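Local coordinates for DUF4785 domain-containing protein (Legionella pneumophila subsp. pneumophila, PDB 4KH9) that is of unknown function but binds calcium ions and is built from three domains of the DUF4785 family, at residues E51-E56 with Y151-L156; R74-Q79 with K120-L125; S82-L87 with L138-I143. One frame throughout, in Å; residues are numbered along the deposited sequence. Where two conformers were deposited one is given.

How the interactions relate
All three interactions lie within the N-terminal DUF4785 domain, with centres 9 to 12 Å apart. Interactions 1 and 2 belong to one antiparallel sheet, in the order 48-54, 150-156, 72-77, 123-126, so the segments 151-156 and 74-79 are neighbours. Interaction 3 pairs the two inner strands of a second sheet, and Ile75 and Tyr151 of the first sheet touch the segments of interaction 3. Along the chain interactions 2 and 3 alternate (74-79, 82-87, 120-125, 138-143), and both are nested inside the loop closed by interaction 1. The strands that build each sheet are therefore interleaved in sequence, and interaction 1 closes the arrangement by pairing strand 48-54 with strand 150-156.

Interaction 1. Residues E51-E56 with Y151-L156; sequences ERISLE and YMISVL
The phenol ring of Tyr151 has the backbone of 51-56 at its edge: Ile53 O lies near the ring plane, 3.9 Å from Tyr151 CD1. A methyl of Leu55 reaches the far end of the ring on an oblique course, with Leu55 CD1 3.6 Å from Tyr151 OH. On the other face of the sheet the Arg52 guanidinium has Met152 CE at its edge and in its plane, but Arg52 is poorly ordered and the selenomethionine at 152 has two conformers, so this pairing is doubtful.

Between these groups runs a regular antiparallel ladder. Glu51 and Ile153 form one hydrogen-bonded pair and Ile53 and Tyr151 the next, each joined by two N-H...O bonds, with the non-hydrogen-bonded pair Arg52-Met152 between them. The bond from Ile153 N to Glu51 O is 2.8 Å long and nearly straight, 173° at the hydrogen. Tyr151 O accepts from Ile53 N at 2.8 Å and is also approached by the CA-H of Arg52, with Arg52 CA 3.3 Å away.

Ile53 holds CG1 between its backbone N and carbonyl carbon (chi1 68°), which directs that branch at its diagonal neighbour: Ile53 CG1 lies 3.6 Å from Ile153 CG1, and the methyls Ile53 CD1 and Ile153 CD1 meet at 3.7 Å. Leu58 of helix 55-60 touches both Ile53 and Tyr151.

Glu51 carries its charge beyond the pair to a salt bridge with Arg254; the side chain of Glu51 is about 9 Å from a bound calcium ion. Main-chain bonds and hydrocarbon contacts thus hold the two segments together, while the carboxylate of Glu51 links this edge strand to strand 251-264.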
# COMPACT_ATOMS: atom_id res chain seq x y z
N GLU A 51 16.57 -5.01 3.38
CA GLU A 51 17.46 -3.85 3.37
C GLU A 51 18.29 -3.80 2.11
O GLU A 51 18.58 -4.82 1.49
CB GLU A 51 18.40 -3.80 4.58
CG GLU A 51 19.41 -4.95 4.69
CD GLU A 51 20.33 -4.83 5.89
OE1 GLU A 51 20.45 -3.71 6.45
OE2 GLU A 51 20.98 -5.84 6.24
N ARG A 52 18.70 -2.57 1.75
CA ARG A 52 19.59 -2.30 0.65
C ARG A 52 20.96 -2.26 1.20
O ARG A 52 21.18 -1.64 2.24
CB ARG A 52 19.22 -0.96 -0.04
CG ARG A 52 17.83 -0.97 -0.65
CD ARG A 52 17.61 0.19 -1.58
NE ARG A 52 16.51 -0.10 -2.51
CZ ARG A 52 16.19 0.65 -3.55
NH1 ARG A 52 16.88 1.76 -3.82
NH2 ARG A 52 15.18 0.31 -4.34
N ILE A 53 21.89 -2.94 0.57
CA ILE A 53 23.27 -2.99 1.00
C ILE A 53 24.19 -2.70 -0.20
O ILE A 53 23.82 -2.98 -1.34
CB ILE A 53 23.65 -4.34 1.69
CG1 ILE A 53 23.66 -5.50 0.69
CG2 ILE A 53 22.78 -4.66 2.92
CD1 ILE A 53 24.61 -6.46 0.97
N SER A 54 25.38 -2.17 0.07
CA SER A 54 26.33 -1.90 -0.99
C SER A 54 27.34 -3.00 -1.10
O SER A 54 27.49 -3.80 -0.18
CB SER A 54 27.04 -0.57 -0.73
OG SER A 54 27.90 -0.70 0.39
N LEU A 55 28.07 -3.02 -2.21
CA LEU A 55 29.17 -3.94 -2.43
C LEU A 55 30.27 -3.71 -1.36
O LEU A 55 30.84 -4.67 -0.86
CB LEU A 55 29.70 -3.73 -3.86
CG LEU A 55 30.76 -4.68 -4.36
CD1 LEU A 55 30.27 -6.16 -4.36
CD2 LEU A 55 31.21 -4.27 -5.74
N GLU A 56 30.48 -2.44 -0.92
CA GLU A 56 31.43 -2.08 0.15
C GLU A 56 31.02 -2.74 1.48
O GLU A 56 31.89 -3.15 2.24
CB GLU A 56 31.55 -0.54 0.33
CG GLU A 56 32.23 0.21 -0.81
CD GLU A 56 31.41 0.44 -2.07
OE1 GLU A 56 30.20 0.13 -2.07
OE2 GLU A 56 31.98 0.96 -3.05
N TYR A 151 22.63 -4.20 -3.58
CA TYR A 151 21.79 -5.39 -3.50
C TYR A 151 20.69 -5.21 -2.53
O TYR A 151 20.84 -4.47 -1.57
CB TYR A 151 22.65 -6.62 -3.03
CG TYR A 151 23.91 -6.79 -3.83
CD1 TYR A 151 25.03 -5.98 -3.60
CD2 TYR A 151 23.97 -7.67 -4.91
CE1 TYR A 151 26.16 -6.05 -4.41
CE2 TYR A 151 25.10 -7.75 -5.73
CZ TYR A 151 26.19 -6.93 -5.47
OH TYR A 151 27.30 -6.95 -6.28
N MSE A 152 19.59 -5.91 -2.77
CA MSE A 152 18.46 -6.00 -1.85
C MSE A 152 18.58 -7.31 -1.12
O MSE A 152 18.66 -8.36 -1.76
CB MSE A 152 17.10 -5.88 -2.57
CG MSE A 152 15.90 -5.94 -1.61
SE MSE A 152 15.76 -4.40 -0.43
CE MSE A 152 15.05 -3.12 -1.72
N ILE A 153 18.68 -7.25 0.20
CA ILE A 153 18.73 -8.44 1.04
C ILE A 153 17.36 -8.57 1.66
O ILE A 153 16.89 -7.63 2.29
CB ILE A 153 19.84 -8.41 2.13
CG1 ILE A 153 21.22 -8.02 1.58
CG2 ILE A 153 19.88 -9.77 2.92
CD1 ILE A 153 21.82 -8.89 0.55
N SER A 154 16.75 -9.73 1.51
CA SER A 154 15.47 -10.02 2.11
C SER A 154 15.61 -11.23 3.03
O SER A 154 16.14 -12.27 2.62
CB SER A 154 14.42 -10.25 1.04
OG SER A 154 13.16 -10.52 1.63
N VAL A 155 15.21 -11.08 4.28
CA VAL A 155 15.29 -12.16 5.26
C VAL A 155 13.90 -12.46 5.76
O VAL A 155 13.29 -11.61 6.38
CB VAL A 155 16.25 -11.82 6.45
CG1 VAL A 155 16.29 -12.97 7.47
CG2 VAL A 155 17.68 -11.49 5.95
N LEU A 156 13.41 -13.67 5.49
CA LEU A 156 12.16 -14.16 6.01
C LEU A 156 12.50 -15.11 7.17
O LEU A 156 13.05 -16.19 6.95
CB LEU A 156 11.29 -14.83 4.95
CG LEU A 156 10.02 -15.54 5.48
CD1 LEU A 156 9.00 -14.53 6.02
CD2 LEU A 156 9.41 -16.45 4.41

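Interaction 2. Residues R74-Q79 with K120-L125; sequences RITPLQ and KHQAML
Thr76 and Gln122 meet because each turns a carbon branch along the other: with OG1 between the backbone N and carbonyl carbon (chi1 66°), Thr76 CG2 stands anti to that carbon, and chi1 of -164° swings Gln122 CG away from its own backbone N. The two side chains then lie alongside one another, pointing the same way, with Thr76 CG2 3.7 Å from Gln122 CG. The same methylene of Gln122 rests against the main chain, Gln122 CG standing 3.6 Å from Ile75 O.

Ile75 and Ala123 form the hydrogen-bonded pair of this short antiparallel ladder. Ile75 N donates to Ala123 O at 2.7 Å, and the return bond from Ala123 N to Ile75 O is longer, 3.1 Å. On the face shared by these two residues Ile75 CD1 packs on Ala123 CB at 4.1 Å. Past the ladder, Pro77 has no N-H to offer; its ring leans on the opposite backbone instead, with Pro77 CD 3.2 Å from His121 O.

Strand 123-126 is the outermost strand of its four-stranded sheet within the chain. Strand 72-77 is its inner neighbour and bonds on the other side to strand 150-156, where Ile75 packs on Ile153; Ile75 and Leu125 both touch Leu98.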
# COMPACT_ATOMS: atom_id res chain seq x y z
N ARG A 74 17.19 -13.95 0.53
CA ARG A 74 17.22 -13.61 -0.89
C ARG A 74 18.14 -12.41 -1.12
O ARG A 74 18.00 -11.38 -0.46
CB ARG A 74 15.80 -13.34 -1.41
CG ARG A 74 15.74 -13.07 -2.92
CD ARG A 74 14.34 -13.00 -3.48
NE ARG A 74 13.51 -11.95 -2.87
CZ ARG A 74 12.52 -12.18 -2.01
NH1 ARG A 74 12.24 -13.41 -1.62
NH2 ARG A 74 11.81 -11.16 -1.53
N ILE A 75 19.06 -12.54 -2.08
CA ILE A 75 19.99 -11.46 -2.45
C ILE A 75 19.83 -11.20 -3.95
O ILE A 75 20.08 -12.10 -4.75
CB ILE A 75 21.43 -11.87 -2.07
CG1 ILE A 75 21.55 -12.23 -0.58
CG2 ILE A 75 22.47 -10.80 -2.53
CD1 ILE A 75 22.34 -13.57 -0.37
N THR A 76 19.37 -9.99 -4.32
CA THR A 76 19.17 -9.61 -5.73
C THR A 76 19.95 -8.33 -6.02
O THR A 76 19.95 -7.42 -5.19
CB THR A 76 17.67 -9.46 -6.10
OG1 THR A 76 17.12 -8.36 -5.39
CG2 THR A 76 16.85 -10.71 -5.79
N PRO A 77 20.64 -8.25 -7.18
CA PRO A 77 21.36 -7.00 -7.49
C PRO A 77 20.38 -5.89 -7.88
O PRO A 77 19.33 -6.18 -8.45
CB PRO A 77 22.30 -7.40 -8.64
CG PRO A 77 21.73 -8.65 -9.21
CD PRO A 77 20.71 -9.23 -8.28
N LEU A 78 20.71 -4.63 -7.54
CA LEU A 78 19.86 -3.48 -7.83
C LEU A 78 20.24 -2.81 -9.17
O LEU A 78 19.61 -1.84 -9.58
CB LEU A 78 19.88 -2.48 -6.67
CG LEU A 78 19.25 -3.04 -5.37
CD1 LEU A 78 19.45 -2.10 -4.22
CD2 LEU A 78 17.77 -3.34 -5.55
N GLN A 79 21.23 -3.38 -9.87
CA GLN A 79 21.68 -3.03 -11.22
C GLN A 79 21.62 -4.28 -12.06
O GLN A 79 21.62 -5.38 -11.51
CB GLN A 79 23.10 -2.44 -11.23
CG GLN A 79 23.21 -1.03 -10.66
CD GLN A 79 24.64 -0.58 -10.62
OE1 GLN A 79 25.57 -1.36 -10.34
NE2 GLN A 79 24.86 0.69 -10.91
N LYS A 120 25.16 -16.33 -10.46
CA LYS A 120 25.80 -15.03 -10.62
C LYS A 120 24.74 -13.93 -10.78
O LYS A 120 25.05 -12.76 -10.61
CB LYS A 120 26.75 -15.03 -11.84
CG LYS A 120 27.77 -16.17 -11.87
CD LYS A 120 28.53 -16.22 -13.20
CE LYS A 120 29.54 -17.34 -13.24
NZ LYS A 120 30.26 -17.40 -14.54
N HIS A 121 23.48 -14.30 -11.10
CA HIS A 121 22.38 -13.36 -11.32
C HIS A 121 21.56 -13.10 -10.05
O HIS A 121 21.08 -11.98 -9.86
CB HIS A 121 21.43 -13.90 -12.41
CG HIS A 121 22.15 -14.49 -13.59
ND1 HIS A 121 22.73 -13.69 -14.56
CD2 HIS A 121 22.39 -15.79 -13.89
CE1 HIS A 121 23.29 -14.52 -15.42
NE2 HIS A 121 23.11 -15.80 -15.06
N GLN A 122 21.36 -14.14 -9.22
CA GLN A 122 20.57 -14.10 -7.98
C GLN A 122 21.05 -15.19 -7.00
O GLN A 122 21.70 -16.15 -7.42
CB GLN A 122 19.08 -14.31 -8.31
CG GLN A 122 18.11 -13.94 -7.20
CD GLN A 122 16.68 -14.24 -7.57
OE1 GLN A 122 16.15 -13.77 -8.60
NE2 GLN A 122 15.99 -14.99 -6.72
N ALA A 123 20.75 -15.01 -5.69
CA ALA A 123 21.05 -15.99 -4.64
C ALA A 123 19.90 -16.06 -3.65
O ALA A 123 19.54 -15.06 -3.05
CB ALA A 123 22.35 -15.66 -3.93
N MSE A 124 19.30 -17.25 -3.53
CA MSE A 124 18.20 -17.51 -2.59
C MSE A 124 18.45 -18.85 -1.90
O MSE A 124 18.84 -19.81 -2.55
CB MSE A 124 16.83 -17.49 -3.28
CG MSE A 124 15.66 -17.62 -2.27
SE MSE A 124 13.93 -17.36 -3.12
CE MSE A 124 12.71 -17.26 -1.58
N LEU A 125 18.21 -18.91 -0.59
CA LEU A 125 18.42 -20.14 0.14
C LEU A 125 17.63 -20.18 1.42
O LEU A 125 17.32 -19.15 2.02
CB LEU A 125 19.94 -20.38 0.49
CG LEU A 125 20.53 -19.61 1.68
CD1 LEU A 125 21.65 -20.40 2.33
CD2 LEU A 125 20.99 -18.18 1.28

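Interaction 3. Residues S82-L87 with L138-I143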
# COMPACT_ATOMS: atom_id res chain seq x y z
N SER A 82 26.14 -8.66 -12.32
CA SER A 82 26.27 -9.90 -11.56
C SER A 82 26.46 -9.68 -10.04
O SER A 82 26.85 -8.61 -9.56
CB SER A 82 27.42 -10.73 -12.11
OG SER A 82 28.62 -9.97 -12.10
N ILE A 83 26.10 -10.74 -9.29
CA ILE A 83 26.22 -10.89 -7.84
C ILE A 83 27.62 -11.48 -7.59
O ILE A 83 28.06 -12.31 -8.39
CB ILE A 83 25.04 -11.79 -7.32
CG1 ILE A 83 23.79 -10.94 -7.05
CG2 ILE A 83 25.38 -12.63 -6.08
CD1 ILE A 83 22.65 -11.75 -6.50
N PRO A 84 28.34 -11.08 -6.53
CA PRO A 84 29.65 -11.70 -6.30
C PRO A 84 29.50 -13.13 -5.81
O PRO A 84 28.38 -13.52 -5.45
CB PRO A 84 30.26 -10.83 -5.19
CG PRO A 84 29.29 -9.72 -4.92
CD PRO A 84 27.98 -10.14 -5.45
N GLU A 85 30.61 -13.89 -5.76
CA GLU A 85 30.62 -15.22 -5.12
C GLU A 85 30.52 -14.93 -3.64
O GLU A 85 31.26 -14.07 -3.14
CB GLU A 85 31.87 -16.03 -5.47
CG GLU A 85 31.67 -17.05 -6.58
CD GLU A 85 32.93 -17.82 -6.94
OE1 GLU A 85 33.70 -18.19 -6.03
OE2 GLU A 85 33.11 -18.09 -8.15
N LEU A 86 29.57 -15.55 -2.95
CA LEU A 86 29.32 -15.19 -1.58
C LEU A 86 29.72 -16.25 -0.57
O LEU A 86 29.63 -17.44 -0.83
CB LEU A 86 27.80 -14.87 -1.40
CG LEU A 86 27.26 -13.62 -2.20
CD1 LEU A 86 25.75 -13.61 -2.22
CD2 LEU A 86 27.80 -12.28 -1.65
N LEU A 87 30.10 -15.77 0.61
CA LEU A 87 30.44 -16.58 1.78
C LEU A 87 29.47 -16.25 2.91
O LEU A 87 28.91 -15.15 2.94
CB LEU A 87 31.89 -16.34 2.24
CG LEU A 87 33.01 -16.58 1.21
CD1 LEU A 87 34.32 -15.97 1.68
CD2 LEU A 87 33.18 -18.06 0.92
N LEU A 138 27.11 -12.33 6.06
CA LEU A 138 27.18 -12.53 4.62
C LEU A 138 28.33 -11.69 4.11
O LEU A 138 28.41 -10.52 4.45
CB LEU A 138 25.86 -12.16 3.95
CG LEU A 138 25.75 -12.41 2.42
CD1 LEU A 138 25.78 -13.93 2.07
CD2 LEU A 138 24.50 -11.72 1.86
N LYS A 139 29.21 -12.29 3.33
CA LYS A 139 30.38 -11.58 2.85
C LYS A 139 30.67 -11.96 1.40
O LYS A 139 30.38 -13.07 0.94
CB LYS A 139 31.60 -11.95 3.75
CG LYS A 139 32.87 -11.11 3.56
CD LYS A 139 34.09 -11.80 4.16
CE LYS A 139 34.48 -11.29 5.53
NZ LYS A 139 35.18 -9.98 5.45
N SER A 140 31.25 -11.02 0.69
CA SER A 140 31.71 -11.20 -0.67
C SER A 140 33.07 -11.89 -0.63
O SER A 140 33.86 -11.62 0.26
CB SER A 140 31.82 -9.84 -1.34
OG SER A 140 31.94 -10.03 -2.73
N LYS A 141 33.34 -12.77 -1.58
CA LYS A 141 34.63 -13.48 -1.65
C LYS A 141 35.70 -12.49 -2.20
O LYS A 141 36.84 -12.48 -1.75
CB LYS A 141 34.46 -14.73 -2.53
CG LYS A 141 35.60 -15.73 -2.44
CD LYS A 141 35.29 -17.03 -3.20
CE LYS A 141 34.15 -17.85 -2.62
NZ LYS A 141 33.86 -19.09 -3.39
N ASP A 142 35.28 -11.63 -3.15
CA ASP A 142 36.12 -10.60 -3.76
C ASP A 142 35.23 -9.45 -4.29
O ASP A 142 34.01 -9.55 -4.21
CB ASP A 142 36.96 -11.21 -4.91
CG ASP A 142 36.14 -11.73 -6.09
OD1 ASP A 142 34.90 -11.91 -5.93
OD2 ASP A 142 36.74 -11.96 -7.16
N ILE A 143 35.82 -8.39 -4.80
CA ILE A 143 35.05 -7.32 -5.42
C ILE A 143 35.69 -7.06 -6.77
O ILE A 143 36.90 -7.11 -6.89
CB ILE A 143 34.87 -6.02 -4.56
CG1 ILE A 143 36.22 -5.35 -4.20
CG2 ILE A 143 34.03 -6.28 -3.31
CD1 ILE A 143 36.13 -3.95 -3.51
O HOH W 1 30.85 -19.23 -2.60
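Leu87 and Lys139 form a hydrogen-bonded pair of an antiparallel beta ladder, the two inner strands of a four-stranded sheet, with Leu86 and Ser140 as the adjacent non-hydrogen-bonded pair. Leu87 N donates to Lys139 O at 2.7 Å in an almost straight bond (175° at the hydrogen), and Lys139 N returns a bond to Leu87 O at 2.9 Å. Beyond Ser140, where the chain leaves the strand, Lys141 N still reaches back to Glu85 O at 2.9 Å, continuing the main-chain bonding by one further step.

Buried side chains fill one face. Leu138 CD1 lies against Leu86 CB, and both leucines also touch Ile75 of the neighbouring sheet, so this face forms part of the apolar layer between the two sheets. The Pro84 ring turns its CB-CG edge to the Ser140 hydroxyl, with Pro84 CB 3.1 Å from Ser140 OG. That hydroxyl is satisfied within its own segment, donating to Asp142 O at 2.6 Å, a bond that bridges the turn after the strand.

Lys141, in the exposed loop after the strand, folds back toward Glu85 and Leu87. Its chain leaves with CG anti to the backbone N and then bends at chi3 (-66°), so that the lysine chain crosses the Leu87 side chain at about a right angle, with Lys141 CE 3.7 Å from Leu87 CD2, and the amine turns to Glu85. The resulting salt bridge, Lys141 NZ to Glu85 OE1, is 2.8 Å long and meets the carboxylate oxygen on its anti side, somewhat out of plane. A water also accepts from Lys141 NZ and donates to Leu86 O, joining the ammonium group to the main chain of the strand opposite.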